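Local structure of leucine aminopeptidase (Parabacteroides distasonis, 3TC8) at residues A[247-252]-A[264-269]; A[100-105]-A[198-203]. The protein probably works as a zinc-dependent aminopeptidase of peptidase family M28, trimming residues from the N-terminal end of peptides, and may also have glutaminyl cyclase activity. All coordinates share one frame; numbering follows the deposited sequence.

Interaction 1 (A[247-252]-A[264-269]); sequences ITDDHQ and DIINYD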
loop_
_atom_site.group_PDB
_atom_site.type_symbol
_atom_site.label_atom_id
_atom_site.label_comp_id
_atom_site.label_asym_id
_atom_site.label_seq_id
_atom_site.Cartn_x
_atom_site.Cartn_y
_atom_site.Cartn_z
ATOM N N ILE A 247 -1.224 -13.548 -4.279
ATOM C CA ILE A 247 -1.497 -12.839 -3.045
ATOM C C ILE A 247 -2.791 -12.027 -3.181
ATOM O O ILE A 247 -2.914 -11.192 -4.055
ATOM C CB ILE A 247 -0.303 -11.942 -2.668
ATOM C CG1 ILE A 247 0.976 -12.771 -2.497
ATOM C CG2 ILE A 247 -0.616 -11.141 -1.419
ATOM C CD1 ILE A 247 2.264 -11.988 -2.360
ATOM N N THR A 248 -3.736 -12.241 -2.256
ATOM C CA THR A 248 -4.946 -11.427 -2.165
ATOM C C THR A 248 -4.551 -10.058 -1.641
ATOM O O THR A 248 -3.943 -9.940 -0.591
ATOM C CB THR A 248 -5.949 -12.063 -1.186
ATOM O OG1 THR A 248 -6.299 -13.363 -1.645
ATOM C CG2 THR A 248 -7.171 -11.170 -1.016
ATOM N N ASP A 249 -4.850 -9.025 -2.405
ATOM C CA ASP A 249 -4.487 -7.676 -2.004
ATOM C C ASP A 249 -5.283 -6.667 -2.794
ATOM O O ASP A 249 -6.078 -7.019 -3.689
ATOM C CB ASP A 249 -2.977 -7.477 -2.172
ATOM C CG ASP A 249 -2.341 -6.598 -1.121
ATOM O OD1 ASP A 249 -3.066 -5.873 -0.409
ATOM O OD2 ASP A 249 -1.058 -6.632 -1.008
ATOM N N ASP A 250 -5.136 -5.382 -2.473
ATOM C CA ASP A 250 -5.994 -4.380 -3.031
ATOM C C ASP A 250 -5.970 -4.331 -4.551
ATOM O O ASP A 250 -6.947 -3.950 -5.175
ATOM C CB ASP A 250 -5.597 -2.984 -2.473
ATOM C CG ASP A 250 -5.904 -2.765 -0.968
ATOM O OD1 ASP A 250 -7.068 -2.848 -0.617
ATOM O OD2 ASP A 250 -4.976 -2.478 -0.197
ATOM N N HIS A 251 -4.819 -4.672 -5.142
ATOM C CA HIS A 251 -4.703 -4.593 -6.609
ATOM C C HIS A 251 -5.692 -5.488 -7.347
ATOM O O HIS A 251 -6.159 -5.112 -8.431
ATOM C CB HIS A 251 -3.262 -4.893 -7.049
ATOM C CG HIS A 251 -2.796 -6.287 -6.821
ATOM N ND1 HIS A 251 -2.953 -6.917 -5.603
ATOM C CD2 HIS A 251 -2.178 -7.158 -7.658
ATOM C CE1 HIS A 251 -2.454 -8.135 -5.707
ATOM N NE2 HIS A 251 -1.968 -8.301 -6.940
ATOM N N GLN A 252 -6.094 -6.610 -6.742
ATOM C CA GLN A 252 -7.057 -7.480 -7.448
ATOM C C GLN A 252 -8.397 -6.787 -7.667
ATOM O O GLN A 252 -9.067 -7.028 -8.652
ATOM C CB GLN A 252 -7.250 -8.809 -6.771
ATOM C CG GLN A 252 -8.104 -8.802 -5.598
ATOM C CD GLN A 252 -8.065 -10.159 -4.909
ATOM O OE1 GLN A 252 -6.983 -10.644 -4.599
ATOM N NE2 GLN A 252 -9.242 -10.716 -4.584
ATOM N N ASP A 264 1.456 -5.640 -7.594
ATOM C CA ASP A 264 1.732 -5.567 -6.162
ATOM C C ASP A 264 3.192 -5.771 -5.911
ATOM O O ASP A 264 3.728 -6.817 -6.320
ATOM C CB ASP A 264 0.901 -6.634 -5.432
ATOM C CG ASP A 264 0.805 -6.452 -3.946
ATOM O OD1 ASP A 264 1.376 -5.531 -3.343
ATOM O OD2 ASP A 264 0.069 -7.331 -3.332
ATOM N N ILE A 265 3.839 -4.788 -5.282
ATOM C CA ILE A 265 5.205 -4.887 -4.797
ATOM C C ILE A 265 5.067 -5.174 -3.311
ATOM O O ILE A 265 4.628 -4.310 -2.541
ATOM C CB ILE A 265 5.998 -3.581 -5.045
ATOM C CG1 ILE A 265 5.988 -3.190 -6.532
ATOM C CG2 ILE A 265 7.415 -3.715 -4.497
ATOM C CD1 ILE A 265 6.681 -1.921 -6.866
ATOM N N ILE A 266 5.438 -6.384 -2.910
ATOM C CA ILE A 266 5.153 -6.918 -1.575
ATOM C C ILE A 266 6.178 -7.935 -1.182
ATOM O O ILE A 266 6.553 -8.792 -1.978
ATOM C CB ILE A 266 3.699 -7.491 -1.504
ATOM C CG1 ILE A 266 3.418 -8.082 -0.122
ATOM C CG2 ILE A 266 3.409 -8.499 -2.603
ATOM C CD1 ILE A 266 1.941 -8.360 0.141
ATOM N N ASN A 267 6.639 -7.848 0.050
ATOM C CA ASN A 267 7.569 -8.843 0.590
ATOM C C ASN A 267 6.883 -10.218 0.637
ATOM O O ASN A 267 5.864 -10.387 1.313
ATOM C CB ASN A 267 7.993 -8.330 1.971
ATOM C CG ASN A 267 9.143 -9.114 2.593
ATOM O OD1 ASN A 267 9.708 -10.049 1.985
ATOM N ND2 ASN A 267 9.494 -8.730 3.822
ATOM N N TYR A 268 7.449 -11.188 -0.076
ATOM C CA TYR A 268 6.972 -12.539 -0.129
ATOM C C TYR A 268 8.118 -13.471 0.179
ATOM O O TYR A 268 9.219 -13.312 -0.339
ATOM C CB TYR A 268 6.446 -12.854 -1.537
ATOM C CG TYR A 268 6.049 -14.284 -1.779
ATOM C CD1 TYR A 268 4.859 -14.796 -1.281
ATOM C CD2 TYR A 268 6.831 -15.107 -2.577
ATOM C CE1 TYR A 268 4.479 -16.123 -1.530
ATOM C CE2 TYR A 268 6.470 -16.420 -2.833
ATOM C CZ TYR A 268 5.292 -16.926 -2.324
ATOM O OH TYR A 268 4.896 -18.224 -2.571
ATOM N N ASP A 269 7.841 -14.501 0.972
ATOM C CA ASP A 269 8.813 -15.539 1.302
ATOM C C ASP A 269 8.309 -16.880 0.838
ATOM O O ASP A 269 7.398 -17.383 1.471
ATOM C CB ASP A 269 9.000 -15.583 2.790
ATOM C CG ASP A 269 10.061 -16.611 3.224
ATOM O OD1 ASP A 269 10.492 -17.466 2.391
ATOM O OD2 ASP A 269 10.426 -16.519 4.388
#

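Interaction 2 (A[100-105]-A[198-203]); sequences FAHWDS and LLDMVG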
loop_
_atom_site.group_PDB
_atom_site.type_symbol
_atom_site.label_atom_id
_atom_site.label_comp_id
_atom_site.label_asym_id
_atom_site.label_seq_id
_atom_site.Cartn_x
_atom_site.Cartn_y
_atom_site.Cartn_z
ATOM N N PHE A 100 -0.729 3.187 -5.006
ATOM C CA PHE A 100 -1.668 2.954 -3.889
ATOM C C PHE A 100 -1.095 2.071 -2.842
ATOM O O PHE A 100 -0.114 1.372 -3.033
ATOM C CB PHE A 100 -3.054 2.504 -4.396
ATOM C CG PHE A 100 -3.111 1.241 -5.224
ATOM C CD1 PHE A 100 -2.629 1.185 -6.520
ATOM C CD2 PHE A 100 -3.759 0.124 -4.739
ATOM C CE1 PHE A 100 -2.783 0.088 -7.321
ATOM C CE2 PHE A 100 -3.908 -1.001 -5.554
ATOM C CZ PHE A 100 -3.452 -1.024 -6.819
ATOM N N ALA A 101 -1.712 2.140 -1.664
ATOM C CA ALA A 101 -1.316 1.380 -0.467
ATOM C C ALA A 101 -2.499 1.440 0.515
ATOM O O ALA A 101 -3.330 2.307 0.392
ATOM C CB ALA A 101 -0.079 2.050 0.180
ATOM N N HIS A 102 -2.536 0.477 1.425
ATOM C CA HIS A 102 -3.543 0.552 2.494
ATOM C C HIS A 102 -2.949 1.246 3.702
ATOM O O HIS A 102 -1.766 1.090 4.024
ATOM C CB HIS A 102 -4.114 -0.829 2.871
ATOM C CG HIS A 102 -3.342 -1.633 3.850
ATOM N ND1 HIS A 102 -3.649 -1.603 5.194
ATOM C CD2 HIS A 102 -2.308 -2.490 3.728
ATOM C CE1 HIS A 102 -2.824 -2.373 5.860
ATOM N NE2 HIS A 102 -2.019 -2.959 5.006
ATOM N N TRP A 103 -3.790 1.995 4.428
ATOM C CA TRP A 103 -3.325 2.782 5.573
ATOM C C TRP A 103 -3.846 2.329 6.929
ATOM O O TRP A 103 -3.339 2.782 7.960
ATOM C CB TRP A 103 -3.555 4.291 5.380
ATOM C CG TRP A 103 -4.954 4.768 5.468
ATOM C CD1 TRP A 103 -5.862 4.812 4.464
ATOM C CD2 TRP A 103 -5.580 5.392 6.590
ATOM N NE1 TRP A 103 -7.024 5.403 4.907
ATOM C CE2 TRP A 103 -6.867 5.810 6.198
ATOM C CE3 TRP A 103 -5.168 5.647 7.903
ATOM C CZ2 TRP A 103 -7.725 6.426 7.089
ATOM C CZ3 TRP A 103 -6.012 6.295 8.766
ATOM C CH2 TRP A 103 -7.266 6.691 8.355
ATOM N N ASP A 104 -4.889 1.505 6.960
ATOM C CA ASP A 104 -5.386 0.959 8.206
ATOM C C ASP A 104 -4.428 -0.050 8.805
ATOM O O ASP A 104 -3.584 -0.646 8.109
ATOM C CB ASP A 104 -6.756 0.314 8.001
ATOM C CG ASP A 104 -6.730 -0.862 7.032
ATOM O OD1 ASP A 104 -6.193 -0.707 5.918
ATOM O OD2 ASP A 104 -7.282 -1.931 7.410
ATOM N N SER A 105 -4.618 -0.269 10.104
ATOM C CA SER A 105 -3.929 -1.330 10.835
ATOM C C SER A 105 -4.930 -2.389 11.262
ATOM O O SER A 105 -6.041 -2.103 11.690
ATOM C CB SER A 105 -3.321 -0.733 12.149
ATOM O OG SER A 105 -2.482 0.359 11.903
ATOM N N LEU A 198 0.664 -1.038 -6.504
ATOM C CA LEU A 198 0.414 -1.174 -5.080
ATOM C C LEU A 198 1.725 -1.456 -4.362
ATOM O O LEU A 198 2.470 -2.326 -4.770
ATOM C CB LEU A 198 -0.556 -2.336 -4.868
ATOM C CG LEU A 198 -0.788 -2.811 -3.431
ATOM C CD1 LEU A 198 -1.341 -1.709 -2.534
ATOM C CD2 LEU A 198 -1.725 -3.994 -3.423
ATOM N N LEU A 199 1.963 -0.757 -3.262
ATOM C CA LEU A 199 3.055 -1.038 -2.359
ATOM C C LEU A 199 2.433 -1.602 -1.081
ATOM O O LEU A 199 1.605 -0.925 -0.449
ATOM C CB LEU A 199 3.844 0.214 -2.012
ATOM C CG LEU A 199 4.419 1.027 -3.193
ATOM C CD1 LEU A 199 5.234 2.199 -2.677
ATOM C CD2 LEU A 199 5.187 0.119 -4.113
ATOM N N ASP A 200 2.880 -2.755 -0.660
ATOM C CA ASP A 200 2.392 -3.375 0.576
ATOM C C ASP A 200 3.552 -4.101 1.244
ATOM O O ASP A 200 4.158 -4.935 0.594
ATOM C CB ASP A 200 1.237 -4.329 0.239
ATOM C CG ASP A 200 0.491 -4.866 1.432
ATOM O OD1 ASP A 200 0.715 -4.430 2.572
ATOM O OD2 ASP A 200 -0.426 -5.745 1.254
HETATM N N MSE A 201 3.883 -3.771 2.482
HETATM C CA MSE A 201 5.017 -4.429 3.148
HETATM C C MSE A 201 6.320 -4.293 2.357
HETATM O O MSE A 201 6.932 -5.282 1.943
HETATM C CB MSE A 201 4.698 -5.913 3.515
HETATM C CG MSE A 201 3.542 -6.021 4.517
HETATM SE SE MSE A 201 3.191 -7.741 5.150
HETATM C CE MSE A 201 4.324 -7.740 6.498
ATOM N N VAL A 202 6.669 -3.036 2.156
ATOM C CA VAL A 202 7.852 -2.627 1.422
ATOM C C VAL A 202 8.922 -1.994 2.309
ATOM O O VAL A 202 9.813 -1.317 1.812
ATOM C CB VAL A 202 7.505 -1.703 0.243
ATOM C CG1 VAL A 202 6.679 -2.453 -0.798
ATOM C CG2 VAL A 202 6.868 -0.433 0.712
ATOM N N GLY A 203 8.854 -2.244 3.623
ATOM C CA GLY A 203 9.806 -1.673 4.534
ATOM C C GLY A 203 10.692 -2.614 5.288
ATOM O O GLY A 203 11.611 -2.153 5.987
HETATM O O HOH W 1 -0.529 -1.514 1.183
#

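Interaction 1 (A[247-252]-A[264-269])
Asp264 runs from the ring of His251 to the carboxylate of Asp249. Its CB sits over the centre of one imidazole face, 3.6 Å from the centroid of the His251 ring and 9° off the normal, a CH-pi contact. A chi1 of -165° turns CG of Asp264 away from its own backbone N and on toward Asp249. CG comes within 3.5 Å of Asp249 OD2. At the tip the two oxygens differ. Asp264 OD2 lies 2.7 Å from Asp249 OD2, while Asp264 OD1 stays 3.5 Å from that same atom. The two carboxylate planes stand 63° apart. This cluster joins the start of helix 250-258 to strand 262-266, an outermost strand of the mixed sheet in this M28 family fold. The side chain of Asp249 is about 8 Å from the bound zinc ion. Its OD1 accepts a hydrogen bond from the backbone N-H of Asp250. The imidazole is anchored from beyond the two segments: His251 NE2 is hydrogen-bonded to Glu212 OE1. Further along the chain the contact turns apolar. Ile247 and Ile266 reach toward each other tip to tip, with Ile247 CD1 3.7 Å from Ile266 CG2. The same methyl of Ile247 lies 4.0 Å from CD1 of the Tyr268 ring, approaching at a slant. Ile266 CD1 reaches Asp249, 3.6 Å from its OD2, and also lies near Ile247 CG2.

Interaction 2 (A[100-105]-A[198-203])
The carbonyl oxygen of Phe100 accepts the backbone N-H of Leu199 in a nearly straight bond; N and O are 3.0 Å apart. Leu198 CA adds a C-H...O contact to the same oxygen, and Leu198 CD1 packs against it at 3.4 Å. These contacts join neighbouring parallel strands, 96-102 and 195-200, inside the mixed sheet of the zinc exopeptidase fold. Beyond Leu199 the strands part. There a water bridges them, donating to Leu199 O and accepting from His102 N, each at 2.8 Å. Phe100 has chi1 of 59°, which lays its ring across Leu198. Leu198 CB sits over one face, offset toward the rim and 3.8 Å from the ring centroid. Cut back to an alanine, Phe100 would probably leave a gap between Leu198 and helix 250-258, whose His251 and Val254 also touch its side chain. On the other side of the sheet, Ala101 CB meets Leu199 O at 3.5 Å. His102 ND1 donates to Asp104 OD1, and its NE2 is hydrogen-bonded to the zinc ligand Asp127, so both ring nitrogens are held. With its carboxylate plane 85° from the imidazole, Asp200 places OD1 at the ring edge, 3.8 Å from His102 CD2.

Both contacts are buried, but interaction 2 lies close to the centre of the chain and interaction 1 further out, at an outermost strand. They meet in the same sheet, where strand 195-200 neighbours strand 262-266 and Ile265 N probably hydrogen-bonds to Leu198 O. Interaction 2 is strand against strand, tied by backbone and water, with one aromatic ring packed on a leucine. Interaction 1 sets a loop and helix start against a strand and relies on side chains. Their acids converge: Asp249 OD2 lies close to Asp200 OD2. His251 also serves both, since it touches Phe100 and Leu198 as well as Asp264. Interaction 2 stands nearer the metal, with the side chain of His102 about 5 Å from the zinc ion.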